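Local coordinates for type IV secretion system protein DotB (Yersinia pseudotuberculosis IP 31758, PDB 6GEF) that is a AAA+ ATPase of the type IVb secretion machinery, probably hydrolysing ATP to power transport, and assembles here as six subunits, at residues Glu168-Met173 with Ser195-Tyr200; Gln172-Asn177 with Asn204-Lys209; Tyr200-Asp205 with Asp224-Ala229. All coordinates share one frame; numbering follows the deposited sequence.

Overall arrangement
Along the chain, contact 1 comes first: helix 167-172 folds back on helix 187-203, closing a loop that takes in strand 179-183 and the probable P-loop after it. Contact 2 starts on the same stretch, just past helix 167-172, and reaches further on, to the loop that follows helix 187-203; its span therefore crosses that of contact 1. Contact 3 runs in series with contact 1 and crosses contact 2, joining the end of the helix to the loop between strands 211-216 and 232-237. Helix 187-203 supplies one side of contacts 1 and 3 and packs against contact 2 through I197, which touches C174, and I201, which meets C174, T206 and I208. No contact is nested inside another.

Contact 1 (Glu168-Met173 with Ser195-Tyr200)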
loop_
_atom_site.group_PDB
_atom_site.type_symbol
_atom_site.label_atom_id
_atom_site.label_comp_id
_atom_site.label_asym_id
_atom_site.label_seq_id
_atom_site.Cartn_x
_atom_site.Cartn_y
_atom_site.Cartn_z
ATOM N N GLU A 168 11.557 44.368 -31.523
ATOM C CA GLU A 168 12.592 44.710 -30.557
ATOM C C GLU A 168 12.420 43.934 -29.232
ATOM O O GLU A 168 13.391 43.421 -28.692
ATOM C CB GLU A 168 12.586 46.220 -30.293
ATOM C CG GLU A 168 13.795 46.720 -29.515
ATOM C CD GLU A 168 14.052 48.190 -29.683
ATOM O OE1 GLU A 168 13.624 48.764 -30.713
ATOM O OE2 GLU A 168 14.721 48.765 -28.793
ATOM N N LEU A 169 11.193 43.833 -28.766
ATOM C CA LEU A 169 10.951 43.177 -27.486
ATOM C C LEU A 169 11.132 41.676 -27.566
ATOM O O LEU A 169 11.746 41.064 -26.680
ATOM C CB LEU A 169 9.549 43.529 -26.944
ATOM C CG LEU A 169 9.191 42.957 -25.595
ATOM C CD1 LEU A 169 10.295 43.210 -24.559
ATOM C CD2 LEU A 169 7.860 43.563 -25.123
ATOM N N VAL A 170 10.602 41.057 -28.620
ATOM C CA VAL A 170 10.674 39.593 -28.728
ATOM C C VAL A 170 12.104 39.123 -29.014
ATOM O O VAL A 170 12.480 38.030 -28.617
ATOM C CB VAL A 170 9.689 39.074 -29.790
ATOM C CG1 VAL A 170 8.315 39.677 -29.579
ATOM C CG2 VAL A 170 10.191 39.359 -31.181
ATOM N N ASN A 171 12.908 39.976 -29.661
ATOM C CA ASN A 171 14.343 39.725 -29.719
ATOM C C ASN A 171 14.936 39.543 -28.326
ATOM O O ASN A 171 15.774 38.665 -28.112
ATOM C CB ASN A 171 15.039 40.863 -30.463
ATOM C CG ASN A 171 14.746 40.848 -31.952
ATOM O OD1 ASN A 171 14.382 39.819 -32.529
ATOM N ND2 ASN A 171 14.884 42.009 -32.582
ATOM N N GLN A 172 14.510 40.360 -27.376
ATOM C CA GLN A 172 14.885 40.145 -25.985
ATOM C C GLN A 172 14.408 38.785 -25.483
ATOM O O GLN A 172 15.078 38.118 -24.686
ATOM C CB GLN A 172 14.356 41.248 -25.084
ATOM C CG GLN A 172 14.849 42.644 -25.434
ATOM C CD GLN A 172 14.361 43.687 -24.446
ATOM O OE1 GLN A 172 14.182 43.431 -23.267
ATOM N NE2 GLN A 172 14.151 44.897 -24.932
ATOM N N MET A 173 13.252 38.342 -25.981
ATOM C CA MET A 173 12.633 37.100 -25.509
ATOM C C MET A 173 13.128 35.848 -26.261
ATOM O O MET A 173 12.629 34.778 -26.034
ATOM C CB MET A 173 11.115 37.207 -25.618
ATOM C CG MET A 173 10.505 38.236 -24.691
ATOM S SD MET A 173 8.708 38.274 -24.749
ATOM C CE MET A 173 8.330 36.714 -23.925
ATOM N N SER A 195 3.193 31.341 -29.035
ATOM C CA SER A 195 3.013 30.923 -30.425
ATOM C C SER A 195 3.482 32.004 -31.367
ATOM O O SER A 195 4.223 31.732 -32.319
ATOM C CB SER A 195 1.548 30.543 -30.666
ATOM O OG SER A 195 0.688 31.610 -30.329
ATOM N N SER A 196 3.049 33.236 -31.157
ATOM C CA SER A 196 3.538 34.356 -31.975
ATOM C C SER A 196 5.055 34.428 -31.929
ATOM O O SER A 196 5.709 34.541 -32.966
ATOM C CB SER A 196 2.908 35.667 -31.494
ATOM O OG SER A 196 1.544 35.733 -31.867
ATOM N N ILE A 197 5.631 34.353 -30.735
ATOM C CA ILE A 197 7.087 34.422 -30.606
ATOM C C ILE A 197 7.769 33.287 -31.396
ATOM O O ILE A 197 8.822 33.473 -31.983
ATOM C CB ILE A 197 7.516 34.409 -29.128
ATOM C CG1 ILE A 197 7.067 35.684 -28.423
ATOM C CG2 ILE A 197 9.022 34.241 -29.016
ATOM C CD1 ILE A 197 7.616 35.863 -27.020
ATOM N N ILE A 198 7.138 32.123 -31.430
ATOM C CA ILE A 198 7.711 30.979 -32.113
ATOM C C ILE A 198 7.607 31.141 -33.648
ATOM O O ILE A 198 8.531 30.772 -34.369
ATOM C CB ILE A 198 7.072 29.670 -31.629
ATOM C CG1 ILE A 198 7.505 29.370 -30.202
ATOM C CG2 ILE A 198 7.435 28.513 -32.537
ATOM C CD1 ILE A 198 6.876 28.162 -29.552
ATOM N N ARG A 199 6.489 31.663 -34.138
ATOM C CA ARG A 199 6.354 31.939 -35.541
ATOM C C ARG A 199 7.367 32.993 -35.973
ATOM O O ARG A 199 7.999 32.893 -37.047
ATOM C CB ARG A 199 4.929 32.356 -35.886
ATOM C CG ARG A 199 4.677 33.849 -35.894
ATOM C CD ARG A 199 3.480 34.201 -36.717
ATOM N NE ARG A 199 3.740 34.143 -38.164
ATOM C CZ ARG A 199 2.932 34.664 -39.083
ATOM N NH1 ARG A 199 1.793 35.251 -38.740
ATOM N NH2 ARG A 199 3.263 34.615 -40.357
ATOM N N TYR A 200 7.501 34.073 -35.205
ATOM C CA TYR A 200 8.578 35.027 -35.421
ATOM C C TYR A 200 9.936 34.334 -35.489
ATOM O O TYR A 200 10.722 34.575 -36.414
ATOM C CB TYR A 200 8.577 36.086 -34.319
ATOM C CG TYR A 200 9.720 37.073 -34.421
ATOM C CD1 TYR A 200 9.743 38.061 -35.416
ATOM C CD2 TYR A 200 10.762 37.048 -33.492
ATOM C CE1 TYR A 200 10.780 38.947 -35.505
ATOM C CE2 TYR A 200 11.825 37.916 -33.584
ATOM C CZ TYR A 200 11.825 38.888 -34.587
ATOM O OH TYR A 200 12.844 39.812 -34.656
#
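V170 lays its CG2 methyl over one face of the Y200 ring, with CG2 3.2 Å from Y200 CE2. This joins two helices of the P-loop NTPase domain: helix 167-172 crosses helix 187-203, which follows the probable Walker A loop, almost perpendicularly (crossing angle -92°, local axes 10.7 Å apart). Y200 can reach across because its CG is anti to the backbone N (chi1 177°), which carries the ring out toward the other helix. At the phenol end the hydroxyl donates to N171 OD1, 2.6 Å from OH, and this oxygen lies at the ring edge, in its plane, although the amide and ring planes are turned 44° apart. The ring is thus held twice, by a methyl over a face and by an amide at the rim. L160 of the short helix 160-163 also touches both V170 and Y200.

Further into the interior the contact is wholly apolar. V170 CG1 faces I197 CG1 at 4.3 Å, and M173, the first residue to leave the helix, crosses I197 at about a right angle. Its side chain also touches F322 and M324 of strand 320-330 and V180 and V182 of strand 179-183, so M173 lies between I197 and these two strands. A bend at the last torsion of M173 turns its methyl onto the isoleucine tip, where CE and SD lie 3.3 and 3.5 Å from I197 CD1.

Contact 2 (Gln172-Asn177 with Asn204-Lys209)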
loop_
_atom_site.group_PDB
_atom_site.type_symbol
_atom_site.label_atom_id
_atom_site.label_comp_id
_atom_site.label_asym_id
_atom_site.label_seq_id
_atom_site.Cartn_x
_atom_site.Cartn_y
_atom_site.Cartn_z
ATOM N N GLN A 172 14.510 40.360 -27.376
ATOM C CA GLN A 172 14.885 40.145 -25.985
ATOM C C GLN A 172 14.408 38.785 -25.483
ATOM O O GLN A 172 15.078 38.118 -24.686
ATOM C CB GLN A 172 14.356 41.248 -25.084
ATOM C CG GLN A 172 14.849 42.644 -25.434
ATOM C CD GLN A 172 14.361 43.687 -24.446
ATOM O OE1 GLN A 172 14.182 43.431 -23.267
ATOM N NE2 GLN A 172 14.151 44.897 -24.932
ATOM N N MET A 173 13.252 38.342 -25.981
ATOM C CA MET A 173 12.633 37.100 -25.509
ATOM C C MET A 173 13.128 35.848 -26.261
ATOM O O MET A 173 12.629 34.778 -26.034
ATOM C CB MET A 173 11.115 37.207 -25.618
ATOM C CG MET A 173 10.505 38.236 -24.691
ATOM S SD MET A 173 8.708 38.274 -24.749
ATOM C CE MET A 173 8.330 36.714 -23.925
ATOM N N CYS A 174 14.135 36.020 -27.129
ATOM C CA CYS A 174 14.728 34.918 -27.857
ATOM C C CYS A 174 16.214 34.785 -27.544
ATOM O O CYS A 174 17.058 34.945 -28.425
ATOM C CB CYS A 174 14.522 35.106 -29.374
ATOM S SG CYS A 174 12.798 35.168 -29.879
ATOM N N PRO A 175 16.545 34.483 -26.292
ATOM C CA PRO A 175 17.920 34.052 -25.994
ATOM C C PRO A 175 18.163 32.658 -26.550
ATOM O O PRO A 175 17.279 31.810 -26.579
ATOM C CB PRO A 175 17.972 34.054 -24.457
ATOM C CG PRO A 175 16.532 33.879 -24.043
ATOM C CD PRO A 175 15.708 34.580 -25.079
ATOM N N ASP A 176 19.393 32.395 -26.969
ATOM C CA ASP A 176 19.837 31.047 -27.278
ATOM C C ASP A 176 20.058 30.217 -26.027
ATOM O O ASP A 176 20.587 29.092 -26.146
ATOM C CB ASP A 176 21.109 31.102 -28.142
ATOM C CG ASP A 176 22.265 31.720 -27.398
ATOM O OD1 ASP A 176 22.136 32.065 -26.175
ATOM O OD2 ASP A 176 23.357 31.807 -28.034
ATOM N N ASN A 177 19.720 30.680 -24.848
ATOM C CA ASN A 177 20.008 29.985 -23.604
ATOM C C ASN A 177 19.033 30.431 -22.536
ATOM O O ASN A 177 18.437 31.515 -22.627
ATOM C CB ASN A 177 21.459 30.228 -23.130
ATOM C CG ASN A 177 21.743 31.702 -22.899
ATOM O OD1 ASN A 177 21.171 32.334 -22.017
ATOM N ND2 ASN A 177 22.619 32.285 -23.748
ATOM N N ASN A 204 12.023 34.597 -38.967
ATOM C CA ASN A 204 13.079 35.606 -38.979
ATOM C C ASN A 204 14.398 34.996 -38.528
ATOM O O ASN A 204 14.451 33.866 -38.065
ATOM C CB ASN A 204 12.697 36.788 -38.063
ATOM C CG ASN A 204 11.460 37.518 -38.502
ATOM O OD1 ASN A 204 10.396 36.909 -38.659
ATOM N ND2 ASN A 204 11.579 38.808 -38.669
ATOM N N ASP A 205 15.468 35.760 -38.697
ATOM C CA ASP A 205 16.795 35.366 -38.245
ATOM C C ASP A 205 16.906 35.789 -36.774
ATOM O O ASP A 205 17.056 36.961 -36.455
ATOM C CB ASP A 205 17.880 36.013 -39.109
ATOM C CG ASP A 205 19.269 35.564 -38.733
ATOM O OD1 ASP A 205 19.467 35.066 -37.626
ATOM O OD2 ASP A 205 20.210 35.758 -39.509
ATOM N N THR A 206 16.918 34.798 -35.892
ATOM C CA THR A 206 16.936 35.010 -34.452
ATOM C C THR A 206 18.060 34.164 -33.854
ATOM O O THR A 206 18.494 33.190 -34.434
ATOM C CB THR A 206 15.592 34.588 -33.829
ATOM O OG1 THR A 206 15.672 34.621 -32.404
ATOM C CG2 THR A 206 15.197 33.197 -34.235
ATOM N N PRO A 207 18.530 34.538 -32.658
ATOM C CA PRO A 207 19.439 33.661 -31.927
ATOM C C PRO A 207 18.965 32.201 -31.830
ATOM O O PRO A 207 19.786 31.308 -31.726
ATOM C CB PRO A 207 19.520 34.322 -30.539
ATOM C CG PRO A 207 19.209 35.729 -30.769
ATOM C CD PRO A 207 18.212 35.761 -31.876
ATOM N N ILE A 208 17.647 31.971 -31.844
ATOM C CA ILE A 208 17.093 30.647 -31.666
ATOM C C ILE A 208 16.802 30.062 -33.036
ATOM O O ILE A 208 15.944 30.565 -33.759
ATOM C CB ILE A 208 15.816 30.692 -30.785
ATOM C CG1 ILE A 208 16.207 31.027 -29.341
ATOM C CG2 ILE A 208 15.045 29.392 -30.865
ATOM C CD1 ILE A 208 14.986 31.168 -28.432
ATOM N N LYS A 209 17.490 28.983 -33.377
ATOM C CA LYS A 209 17.276 28.280 -34.641
ATOM C C LYS A 209 17.483 26.801 -34.426
ATOM O O LYS A 209 18.259 26.381 -33.594
ATOM C CB LYS A 209 18.253 28.789 -35.727
ATOM C CG LYS A 209 18.258 30.286 -35.944
ATOM C CD LYS A 209 19.291 30.684 -36.967
ATOM C CE LYS A 209 19.251 32.188 -37.238
ATOM N NZ LYS A 209 20.484 32.676 -37.909
#
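Two loops that each lead into a parallel strand of the central sheet meet here: 172-177 runs up to strand 179-183, while the loop 204-209 carries the chain from helix 187-203 toward strand 211-216. C174 is the residue most covered by its partner. Its CB lies 3.3 Å from T206 OG1, while SG stands further back from the same oxygen. The carbonyl oxygen of C174 faces the pyrrolidine of P207, with C174 O 3.3 Å from P207 CG and about as far from CB, so the ring lies against the backbone of the opposing loop.

I208 enters beside it. With CG1 anti to its own carbonyl carbon (chi1 -70°), the ethyl arm runs along the backbone of C174 and P175, placing CD1 3.8 Å from C174 CA and close to P175 O. In the fold, strand 179-183, helix 187-203 and strand 211-216 make a beta-alpha-beta crossover, and this contact brings the entry to its first strand against the loop before its second. I201 of the helix touches C174, T206 and I208 alike, and P283 also packs on I208.

No hydrogen bond spans the two loops; within 204-209, T206 OG1 accepts a weak bond from I208 N (3.4 Å) in the pattern of an ST turn across P207. Toward solvent, K209 NZ makes a salt bridge with D205 OD1 at 2.6 Å, approaching from above the carboxylate plane. At the exposed margin, D176 CB rests 3.8 Å from P207 O.

Contact 3 (Tyr200-Asp205 with Asp224-Ala229); sequences YIMEND and DNIKSA
M202, I226 and S228 bury the most surface where the last turn of helix 187-203 meets the loop ahead of strand 232-237. The M202 side chain is directed toward this loop, and its backbone carbonyl is bonded as well. Its CB lies 3.6 Å from S228 CB, and the thioether, bent at the last torsion, brings CE back to 4.0 Å from S228 CB. On the backbone side, S228 OG donates to M202 O at 2.6 Å, meeting the carbonyl at a C=O...O angle of 119° and somewhat tilted from its plane. The serine hydroxyl is anti to the backbone N (chi1 -179°), a setting that holds it against the helix end, and S228 CA adds a CA-H...O contact to M202 O at 3.4 Å.

I226 fills the neighbouring position. Its CG2 methyl approaches E203 crosswise, 3.7 Å from CG and equally near OE1, and it also faces M202 CB at 4.2 Å. E203 extends beyond CG, its aliphatic part covered by I226 and by the carbonyl of K227, while OE1 makes a salt bridge with R199 one turn back along the same helix. L212 of strand 211-216 packs on M202, and H19 of a neighbouring subunit lies against K227 and A229.

S228 OG also accepts weak bonds from H230 N and S231 N. One hydroxyl thus links the helix terminus to the chain that enters the strand; its bond would probably offset some of the partial negative charge on M202 O, in the last turn of the helix.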
loop_
_atom_site.group_PDB
_atom_site.type_symbol
_atom_site.label_atom_id
_atom_site.label_comp_id
_atom_site.label_asym_id
_atom_site.label_seq_id
_atom_site.Cartn_x
_atom_site.Cartn_y
_atom_site.Cartn_z
ATOM N N TYR A 200 7.501 34.073 -35.205
ATOM C CA TYR A 200 8.578 35.027 -35.421
ATOM C C TYR A 200 9.936 34.334 -35.489
ATOM O O TYR A 200 10.722 34.575 -36.414
ATOM C CB TYR A 200 8.577 36.086 -34.319
ATOM C CG TYR A 200 9.720 37.073 -34.421
ATOM C CD1 TYR A 200 9.743 38.061 -35.416
ATOM C CD2 TYR A 200 10.762 37.048 -33.492
ATOM C CE1 TYR A 200 10.780 38.947 -35.505
ATOM C CE2 TYR A 200 11.825 37.916 -33.584
ATOM C CZ TYR A 200 11.825 38.888 -34.587
ATOM O OH TYR A 200 12.844 39.812 -34.656
ATOM N N ILE A 201 10.201 33.442 -34.537
ATOM C CA ILE A 201 11.484 32.755 -34.500
ATOM C C ILE A 201 11.719 31.988 -35.789
ATOM O O ILE A 201 12.776 32.128 -36.426
ATOM C CB ILE A 201 11.580 31.832 -33.263
ATOM C CG1 ILE A 201 11.956 32.641 -32.028
ATOM C CG2 ILE A 201 12.587 30.713 -33.492
ATOM C CD1 ILE A 201 12.078 31.799 -30.775
ATOM N N MET A 202 10.751 31.189 -36.200
ATOM C CA MET A 202 10.891 30.392 -37.426
ATOM C C MET A 202 11.061 31.289 -38.662
ATOM O O MET A 202 11.875 30.990 -39.524
ATOM C CB MET A 202 9.685 29.480 -37.605
ATOM C CG MET A 202 9.514 28.434 -36.550
ATOM S SD MET A 202 8.021 27.448 -36.769
ATOM C CE MET A 202 8.553 26.396 -38.131
ATOM N N GLU A 203 10.342 32.400 -38.694
ATOM C CA GLU A 203 10.272 33.191 -39.927
ATOM C C GLU A 203 11.464 34.145 -40.082
ATOM O O GLU A 203 11.893 34.399 -41.191
ATOM C CB GLU A 203 8.969 33.981 -39.981
ATOM C CG GLU A 203 7.743 33.141 -40.264
ATOM C CD GLU A 203 6.458 33.931 -40.198
ATOM O OE1 GLU A 203 5.426 33.454 -40.722
ATOM O OE2 GLU A 203 6.477 35.057 -39.610
ATOM N N ASN A 204 12.023 34.597 -38.967
ATOM C CA ASN A 204 13.079 35.606 -38.979
ATOM C C ASN A 204 14.398 34.996 -38.528
ATOM O O ASN A 204 14.451 33.866 -38.065
ATOM C CB ASN A 204 12.697 36.788 -38.063
ATOM C CG ASN A 204 11.460 37.518 -38.502
ATOM O OD1 ASN A 204 10.396 36.909 -38.659
ATOM N ND2 ASN A 204 11.579 38.808 -38.669
ATOM N N ASP A 205 15.468 35.760 -38.697
ATOM C CA ASP A 205 16.795 35.366 -38.245
ATOM C C ASP A 205 16.906 35.789 -36.774
ATOM O O ASP A 205 17.056 36.961 -36.455
ATOM C CB ASP A 205 17.880 36.013 -39.109
ATOM C CG ASP A 205 19.269 35.564 -38.733
ATOM O OD1 ASP A 205 19.467 35.066 -37.626
ATOM O OD2 ASP A 205 20.210 35.758 -39.509
ATOM N N ASP A 224 1.909 24.433 -39.169
ATOM C CA ASP A 224 1.926 23.743 -40.456
ATOM C C ASP A 224 2.112 24.734 -41.590
ATOM O O ASP A 224 2.815 24.424 -42.575
ATOM C CB ASP A 224 0.668 22.931 -40.650
ATOM C CG ASP A 224 0.449 21.937 -39.449
ATOM O OD1 ASP A 224 1.347 21.798 -38.609
ATOM O OD2 ASP A 224 -0.558 21.247 -39.289
ATOM N N ASN A 225 1.556 25.941 -41.460
ATOM C CA ASN A 225 1.578 26.919 -42.540
ATOM C C ASN A 225 2.703 27.942 -42.406
ATOM O O ASN A 225 2.744 28.899 -43.168
ATOM C CB ASN A 225 0.224 27.629 -42.643
ATOM C CG ASN A 225 -0.925 26.649 -42.820
ATOM O OD1 ASN A 225 -0.791 25.689 -43.580
ATOM N ND2 ASN A 225 -2.050 26.869 -42.112
ATOM N N ILE A 226 3.608 27.757 -41.449
ATOM C CA ILE A 226 4.703 28.684 -41.226
ATOM C C ILE A 226 5.924 28.148 -41.964
ATOM O O ILE A 226 6.437 27.069 -41.674
ATOM C CB ILE A 226 5.012 28.840 -39.730
ATOM C CG1 ILE A 226 3.730 29.049 -38.925
ATOM C CG2 ILE A 226 6.003 29.988 -39.497
ATOM C CD1 ILE A 226 2.928 30.263 -39.339
ATOM N N LYS A 227 6.387 28.906 -42.956
ATOM C CA LYS A 227 7.624 28.629 -43.649
ATOM C C LYS A 227 8.807 29.186 -42.844
ATOM O O LYS A 227 8.795 30.345 -42.424
ATOM C CB LYS A 227 7.587 29.305 -45.011
ATOM C CG LYS A 227 6.235 29.855 -45.478
ATOM C CD LYS A 227 6.410 30.428 -46.872
ATOM C CE LYS A 227 5.192 31.242 -47.316
ATOM N NZ LYS A 227 5.394 31.742 -48.699
ATOM N N SER A 228 9.799 28.346 -42.611
ATOM C CA SER A 228 11.039 28.743 -41.979
ATOM C C SER A 228 12.216 28.359 -42.856
ATOM O O SER A 228 12.159 27.373 -43.593
ATOM C CB SER A 228 11.207 28.086 -40.580
ATOM O OG SER A 228 12.394 28.494 -39.959
ATOM N N ALA A 229 13.295 29.133 -42.744
ATOM C CA ALA A 229 14.502 28.873 -43.514
ATOM C C ALA A 229 15.466 27.930 -42.821
ATOM O O ALA A 229 16.381 27.422 -43.473
ATOM C CB ALA A 229 15.205 30.201 -43.855
#